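Local coordinates for protein acarbose Kinase Mak1 (Uncultured bacterium, PDB 6WB4) that phosphorylates the antidiabetic drug acarbose, probably with ATP as the phosphate donor, as a carbohydrate kinase of the pfkB (ribokinase-like) family, at residues H154-L167 and D189-V201. Numbering follows the deposited sequence.
Sequences HVHVSIMNWARYAL and DYHKDFAYGADYV. With GLC (alpha-D-glucopyranose), chain D; AC1 (4,6-dideoxy-4-{[(1S,4R,5S,6S)-4,5,6-trihydroxy-3-(hydroxymethyl)cyclohex-2-en-1-yl]amino}-alpha-D-glucopyranose), chain C.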
loop_
_atom_site.group_PDB
_atom_site.type_symbol
_atom_site.label_atom_id
_atom_site.label_comp_id
_atom_site.label_asym_id
_atom_site.label_seq_id
_atom_site.Cartn_x
_atom_site.Cartn_y
_atom_site.Cartn_z
ATOM N N HIS B 154 -32.512 -11.574 -2.097
ATOM C CA HIS B 154 -32.272 -10.569 -1.082
ATOM C C HIS B 154 -31.123 -9.661 -1.529
ATOM O O HIS B 154 -30.196 -10.105 -2.200
ATOM C CB HIS B 154 -31.951 -11.239 0.250
ATOM C CG HIS B 154 -31.569 -10.281 1.334
ATOM N ND1 HIS B 154 -32.482 -9.766 2.228
ATOM C CD2 HIS B 154 -30.375 -9.723 1.654
ATOM C CE1 HIS B 154 -31.864 -8.951 3.065
ATOM N NE2 HIS B 154 -30.586 -8.905 2.735
ATOM N N VAL B 155 -31.187 -8.391 -1.154
ATOM C CA VAL B 155 -30.205 -7.419 -1.593
ATOM C C VAL B 155 -29.581 -6.715 -0.387
ATOM O O VAL B 155 -30.270 -6.009 0.354
ATOM C CB VAL B 155 -30.844 -6.393 -2.551
ATOM C CG1 VAL B 155 -29.834 -5.342 -2.967
ATOM C CG2 VAL B 155 -31.412 -7.106 -3.778
ATOM N N HIS B 156 -28.281 -6.934 -0.180
ATOM C CA HIS B 156 -27.554 -6.291 0.912
ATOM C C HIS B 156 -26.785 -5.100 0.367
ATOM O O HIS B 156 -26.040 -5.216 -0.608
ATOM C CB HIS B 156 -26.613 -7.267 1.602
ATOM C CG HIS B 156 -25.837 -6.658 2.728
ATOM N ND1 HIS B 156 -26.396 -6.401 3.961
ATOM C CD2 HIS B 156 -24.548 -6.252 2.806
ATOM C CE1 HIS B 156 -25.483 -5.871 4.752
ATOM N NE2 HIS B 156 -24.351 -5.769 4.076
ATOM N N VAL B 157 -26.984 -3.942 0.977
ATOM C CA VAL B 157 -26.498 -2.716 0.374
ATOM C C VAL B 157 -25.447 -2.021 1.223
ATOM O O VAL B 157 -25.730 -1.545 2.329
ATOM C CB VAL B 157 -27.664 -1.751 0.104
ATOM C CG1 VAL B 157 -27.157 -0.420 -0.374
ATOM C CG2 VAL B 157 -28.629 -2.360 -0.905
ATOM N N SER B 158 -24.230 -1.969 0.684
ATOM C CA SER B 158 -23.132 -1.249 1.312
ATOM C C SER B 158 -23.424 0.236 1.193
ATOM O O SER B 158 -24.115 0.662 0.260
ATOM C CB SER B 158 -21.785 -1.604 0.665
ATOM O OG SER B 158 -21.525 -3.007 0.741
ATOM N N ILE B 159 -22.910 1.022 2.134
ATOM C CA ILE B 159 -23.240 2.434 2.178
ATOM C C ILE B 159 -22.384 3.279 1.232
ATOM O O ILE B 159 -21.843 4.314 1.623
ATOM C CB ILE B 159 -23.135 2.994 3.628
ATOM C CG1 ILE B 159 -21.776 2.700 4.265
ATOM C CG2 ILE B 159 -24.260 2.438 4.490
ATOM C CD1 ILE B 159 -21.695 3.122 5.725
HETATM N N MSE B 160 -22.272 2.835 -0.019
HETATM C CA MSE B 160 -21.788 3.711 -1.077
HETATM C C MSE B 160 -22.854 4.775 -1.271
HETATM O O MSE B 160 -24.041 4.509 -1.064
HETATM C CB MSE B 160 -21.537 2.959 -2.390
HETATM C CG MSE B 160 -20.353 1.982 -2.414
HETATM SE SE MSE B 160 -18.794 2.405 -1.300
HETATM C CE MSE B 160 -19.328 1.447 0.312
ATOM N N ASN B 161 -22.443 5.971 -1.677
ATOM C CA ASN B 161 -23.359 7.097 -1.749
ATOM C C ASN B 161 -24.448 6.902 -2.797
ATOM O O ASN B 161 -25.600 7.291 -2.585
ATOM C CB ASN B 161 -22.584 8.380 -2.025
ATOM C CG ASN B 161 -23.455 9.618 -1.933
ATOM O OD1 ASN B 161 -24.441 9.646 -1.193
ATOM N ND2 ASN B 161 -23.085 10.655 -2.677
ATOM N N TRP B 162 -24.090 6.287 -3.920
ATOM C CA TRP B 162 -25.055 6.043 -4.986
ATOM C C TRP B 162 -25.944 4.845 -4.650
ATOM O O TRP B 162 -27.025 4.678 -5.220
ATOM C CB TRP B 162 -24.346 5.818 -6.329
ATOM C CG TRP B 162 -23.262 4.777 -6.282
ATOM C CD1 TRP B 162 -21.928 4.994 -6.078
ATOM C CD2 TRP B 162 -23.416 3.358 -6.447
ATOM N NE1 TRP B 162 -21.247 3.807 -6.108
ATOM C CE2 TRP B 162 -22.132 2.785 -6.331
ATOM C CE3 TRP B 162 -24.511 2.521 -6.690
ATOM C CZ2 TRP B 162 -21.912 1.409 -6.443
ATOM C CZ3 TRP B 162 -24.293 1.156 -6.795
ATOM C CH2 TRP B 162 -23.003 0.612 -6.669
ATOM N N ALA B 163 -25.484 4.011 -3.723
ATOM C CA ALA B 163 -26.194 2.776 -3.403
ATOM C C ALA B 163 -27.532 3.043 -2.704
ATOM O O ALA B 163 -28.395 2.159 -2.636
ATOM C CB ALA B 163 -25.317 1.876 -2.549
ATOM N N ARG B 164 -27.707 4.252 -2.175
ATOM C CA ARG B 164 -28.993 4.627 -1.588
ATOM C C ARG B 164 -30.132 4.439 -2.605
ATOM O O ARG B 164 -31.251 4.087 -2.231
ATOM C CB ARG B 164 -28.960 6.072 -1.055
ATOM C CG ARG B 164 -28.807 7.161 -2.117
ATOM C CD ARG B 164 -28.596 8.563 -1.512
ATOM N NE ARG B 164 -27.354 8.668 -0.746
ATOM C CZ ARG B 164 -27.301 8.733 0.581
ATOM N NH1 ARG B 164 -28.422 8.721 1.281
ATOM N NH2 ARG B 164 -26.135 8.817 1.210
ATOM N N TYR B 165 -29.831 4.632 -3.889
ATOM C CA TYR B 165 -30.848 4.526 -4.926
ATOM C C TYR B 165 -31.085 3.069 -5.317
ATOM O O TYR B 165 -32.181 2.692 -5.753
ATOM C CB TYR B 165 -30.450 5.348 -6.154
ATOM C CG TYR B 165 -30.130 6.785 -5.834
ATOM C CD1 TYR B 165 -31.130 7.683 -5.494
ATOM C CD2 TYR B 165 -28.822 7.245 -5.867
ATOM C CE1 TYR B 165 -30.829 9.005 -5.188
ATOM C CE2 TYR B 165 -28.515 8.563 -5.568
ATOM C CZ TYR B 165 -29.520 9.433 -5.231
ATOM O OH TYR B 165 -29.203 10.736 -4.937
ATOM N N ALA B 166 -30.056 2.249 -5.135
ATOM C CA ALA B 166 -30.186 0.816 -5.324
ATOM C C ALA B 166 -31.089 0.234 -4.243
ATOM O O ALA B 166 -31.898 -0.660 -4.506
ATOM C CB ALA B 166 -28.823 0.149 -5.301
ATOM N N LEU B 167 -30.933 0.731 -3.021
ATOM C CA LEU B 167 -31.774 0.307 -1.909
ATOM C C LEU B 167 -33.256 0.581 -2.181
ATOM O O LEU B 167 -34.080 -0.323 -2.038
ATOM C CB LEU B 167 -31.322 0.998 -0.621
ATOM C CG LEU B 167 -32.070 0.678 0.670
ATOM C CD1 LEU B 167 -32.176 -0.823 0.871
ATOM C CD2 LEU B 167 -31.345 1.327 1.847
ATOM N N ASP B 189 -26.348 12.694 8.753
ATOM C CA ASP B 189 -27.457 12.581 7.810
ATOM C C ASP B 189 -27.146 11.630 6.657
ATOM O O ASP B 189 -28.052 11.082 6.019
ATOM C CB ASP B 189 -27.820 13.961 7.270
ATOM C CG ASP B 189 -28.307 14.895 8.361
ATOM O OD1 ASP B 189 -29.437 14.691 8.857
ATOM O OD2 ASP B 189 -27.550 15.822 8.732
ATOM N N TYR B 190 -25.858 11.446 6.390
ATOM C CA TYR B 190 -25.415 10.615 5.275
ATOM C C TYR B 190 -26.036 9.222 5.305
ATOM O O TYR B 190 -26.416 8.684 4.266
ATOM C CB TYR B 190 -23.887 10.482 5.264
ATOM C CG TYR B 190 -23.424 9.573 4.165
ATOM C CD1 TYR B 190 -23.205 10.060 2.886
ATOM C CD2 TYR B 190 -23.263 8.212 4.390
ATOM C CE1 TYR B 190 -22.824 9.220 1.868
ATOM C CE2 TYR B 190 -22.878 7.364 3.376
ATOM C CZ TYR B 190 -22.655 7.874 2.126
ATOM O OH TYR B 190 -22.267 7.032 1.127
ATOM N N HIS B 191 -26.114 8.639 6.498
ATOM C CA HIS B 191 -26.534 7.251 6.662
ATOM C C HIS B 191 -28.047 7.048 6.663
ATOM O O HIS B 191 -28.526 5.937 6.459
ATOM C CB HIS B 191 -25.974 6.690 7.972
ATOM C CG HIS B 191 -24.501 6.891 8.140
ATOM N ND1 HIS B 191 -23.931 8.138 8.277
ATOM C CD2 HIS B 191 -23.481 6.003 8.209
ATOM C CE1 HIS B 191 -22.625 8.012 8.420
ATOM N NE2 HIS B 191 -22.326 6.726 8.379
ATOM N N LYS B 192 -28.793 8.120 6.887
ATOM C CA LYS B 192 -30.207 8.001 7.227
ATOM C C LYS B 192 -31.048 7.273 6.170
ATOM O O LYS B 192 -31.915 6.469 6.518
ATOM C CB LYS B 192 -30.778 9.390 7.516
ATOM C CG LYS B 192 -30.470 9.874 8.933
ATOM C CD LYS B 192 -30.921 11.309 9.157
ATOM C CE LYS B 192 -30.474 11.833 10.517
ATOM N NZ LYS B 192 -30.799 13.275 10.692
ATOM N N ASP B 193 -30.779 7.527 4.892
ATOM C CA ASP B 193 -31.492 6.837 3.820
ATOM C C ASP B 193 -31.389 5.318 3.969
ATOM O O ASP B 193 -32.348 4.585 3.721
ATOM C CB ASP B 193 -30.940 7.250 2.457
ATOM C CG ASP B 193 -31.622 8.479 1.895
ATOM O OD1 ASP B 193 -32.817 8.680 2.186
ATOM O OD2 ASP B 193 -30.967 9.231 1.144
ATOM N N PHE B 194 -30.212 4.855 4.372
ATOM C CA PHE B 194 -29.966 3.442 4.592
ATOM C C PHE B 194 -30.608 2.963 5.890
ATOM O O PHE B 194 -31.216 1.888 5.941
ATOM C CB PHE B 194 -28.467 3.167 4.632
ATOM C CG PHE B 194 -27.735 3.550 3.374
ATOM C CD1 PHE B 194 -27.659 2.677 2.307
ATOM C CD2 PHE B 194 -27.088 4.768 3.277
ATOM C CE1 PHE B 194 -26.968 3.021 1.160
ATOM C CE2 PHE B 194 -26.392 5.114 2.135
ATOM C CZ PHE B 194 -26.332 4.239 1.076
ATOM N N ALA B 195 -30.471 3.770 6.939
ATOM C CA ALA B 195 -31.032 3.440 8.244
ATOM C C ALA B 195 -32.549 3.325 8.193
ATOM O O ALA B 195 -33.124 2.461 8.851
ATOM C CB ALA B 195 -30.620 4.474 9.270
ATOM N N TYR B 196 -33.197 4.191 7.412
ATOM C CA TYR B 196 -34.662 4.222 7.364
ATOM C C TYR B 196 -35.206 3.445 6.175
ATOM O O TYR B 196 -36.420 3.306 6.018
ATOM C CB TYR B 196 -35.183 5.662 7.293
ATOM C CG TYR B 196 -34.694 6.574 8.395
ATOM C CD1 TYR B 196 -34.322 6.072 9.635
ATOM C CD2 TYR B 196 -34.607 7.944 8.190
ATOM C CE1 TYR B 196 -33.874 6.915 10.639
ATOM C CE2 TYR B 196 -34.161 8.791 9.181
ATOM C CZ TYR B 196 -33.795 8.275 10.403
ATOM O OH TYR B 196 -33.348 9.126 11.387
ATOM N N GLY B 197 -34.311 2.946 5.333
ATOM C CA GLY B 197 -34.723 2.371 4.068
ATOM C C GLY B 197 -34.584 0.864 3.939
ATOM O O GLY B 197 -35.056 0.287 2.957
ATOM N N ALA B 198 -33.955 0.215 4.914
ATOM C CA ALA B 198 -33.729 -1.224 4.801
ATOM C C ALA B 198 -34.586 -2.016 5.776
ATOM O O ALA B 198 -34.946 -1.530 6.845
ATOM C CB ALA B 198 -32.250 -1.552 5.011
ATOM N N ASP B 199 -34.886 -3.251 5.400
ATOM C CA ASP B 199 -35.709 -4.134 6.219
ATOM C C ASP B 199 -34.919 -4.634 7.425
ATOM O O ASP B 199 -35.443 -4.701 8.536
ATOM C CB ASP B 199 -36.238 -5.312 5.382
ATOM C CG ASP B 199 -37.102 -4.856 4.209
ATOM O OD1 ASP B 199 -38.076 -4.104 4.436
ATOM O OD2 ASP B 199 -36.802 -5.225 3.054
ATOM N N TYR B 200 -33.669 -5.023 7.201
ATOM C CA TYR B 200 -32.829 -5.509 8.288
ATOM C C TYR B 200 -31.635 -4.582 8.447
ATOM O O TYR B 200 -30.787 -4.496 7.561
ATOM C CB TYR B 200 -32.359 -6.949 8.038
ATOM C CG TYR B 200 -33.376 -7.826 7.333
ATOM C CD1 TYR B 200 -34.708 -7.853 7.734
ATOM C CD2 TYR B 200 -33.004 -8.623 6.261
ATOM C CE1 TYR B 200 -35.636 -8.645 7.089
ATOM C CE2 TYR B 200 -33.929 -9.420 5.606
ATOM C CZ TYR B 200 -35.244 -9.425 6.027
ATOM O OH TYR B 200 -36.171 -10.210 5.380
ATOM N N VAL B 201 -31.570 -3.884 9.575
ATOM C CA VAL B 201 -30.516 -2.901 9.789
ATOM C C VAL B 201 -29.468 -3.412 10.769
ATOM O O VAL B 201 -29.802 -3.900 11.848
ATOM C CB VAL B 201 -31.092 -1.564 10.316
ATOM C CG1 VAL B 201 -29.976 -0.553 10.623
ATOM C CG2 VAL B 201 -32.126 -0.997 9.337
HETATM C C1 GLC D . -19.508 8.494 4.049
HETATM C C2 GLC D . -19.904 8.219 5.497
HETATM C C3 GLC D . -18.867 7.323 6.169
HETATM C C4 GLC D . -18.708 6.045 5.345
HETATM C C5 GLC D . -18.313 6.414 3.914
HETATM C C6 GLC D . -18.139 5.174 3.044
HETATM O O2 GLC D . -20.049 9.455 6.209
HETATM O O3 GLC D . -19.274 7.038 7.515
HETATM O O4 GLC D . -17.744 5.165 5.933
HETATM O O5 GLC D . -19.317 7.260 3.341
HETATM O O6 GLC D . -17.798 5.572 1.709
HETATM C C1 AC1 C . -18.375 4.169 6.747
HETATM O O2 AC1 C . -17.503 5.174 8.775
HETATM C C2 AC1 C . -17.617 3.944 8.045
HETATM C C4A AC1 C . -12.348 -0.838 7.864
HETATM C C3 AC1 C . -16.233 3.352 7.804
HETATM O O3 AC1 C . -15.732 2.885 9.065
HETATM C C4 AC1 C . -16.245 2.195 6.799
HETATM N N4A AC1 C . -14.910 2.027 6.243
HETATM C C5 AC1 C . -17.239 2.372 5.646
HETATM O O5 AC1 C . -18.484 2.916 6.075
HETATM C C6 AC1 C . -17.549 1.035 4.984
HETATM C C1B AC1 C . -13.862 1.417 7.045
HETATM C C2B AC1 C . -12.700 0.925 6.168
HETATM O O2B AC1 C . -12.976 1.176 4.782
HETATM C C3B AC1 C . -12.377 -0.554 6.372
HETATM O O3B AC1 C . -11.125 -0.891 5.753
HETATM O O4 AC1 C . -11.818 -2.136 8.150
HETATM C C5B AC1 C . -13.780 -0.755 8.261
HETATM C C7B AC1 C . -14.461 0.335 7.921
HETATM C C6B AC1 C . -14.480 -1.875 8.987
HETATM O O6B AC1 C . -15.740 -2.115 8.341
#
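The ring of Tyr190 is sandwiched between the bound glucose and the guanidinium of Arg164. The glucose residue of the bound glycan covers one face, its C1 over the ring centre. The guanidinium of Arg164 approaches the opposite face with NH2 foremost, its plane nearly perpendicular to the ring at 84°. This is a cation-pi contact, with Arg164 CZ 5.0 Å from the centroid of the Tyr190 ring.

Tyr190 O and Asp193 OD2 meet the edge of the same guanidinium in its plane. Arg164 NH2 gives a nearly straight bond to Tyr190 O (3.1 Å), in the carbonyl plane and on a lone pair. Arg164 NH1 forms a salt bridge with Asp193 OD2 (2.6 Å); its hydrogen bond is bent and uses the anti lone pair of the oxygen. NE and NH2 share Asn161 OD1, and NE also bonds Asn161 O; these two oxygens lie tilted from the guanidinium plane. Arg164 CG sits between its backbone N and carbonyl carbon (chi1 66°), and a bend at chi3 turns the group toward Tyr190. Asn161 ND2 is held by Phe136 O.

At the far end of its ring, Tyr190 OH donates to Ile159 O (2.8 Å), from above the carbonyl plane. Ile159 is the centre of an inverse gamma turn. Ile159 CG2 packs over one face of Phe194 in a CH-pi contact, 3.9 Å from the ring centroid, while CD1 points to the acarviosine unit AC1. Val157 CG1 meets the edge of Phe194. Leu167 CD2 rests on the helix of Phe194, 3.7 Å from Phe194 CA. His191 NE2 shares a hydrogen bond with the glucose O3 (3.2 Å).

The contact joins the loop after strand 152-157 and the start of helix 163-172 to helix 192-195, beside the central sheet. The arginine network fixes the rotation of its guanidinium behind Tyr190, which would probably steady the aromatic platform under the glucose.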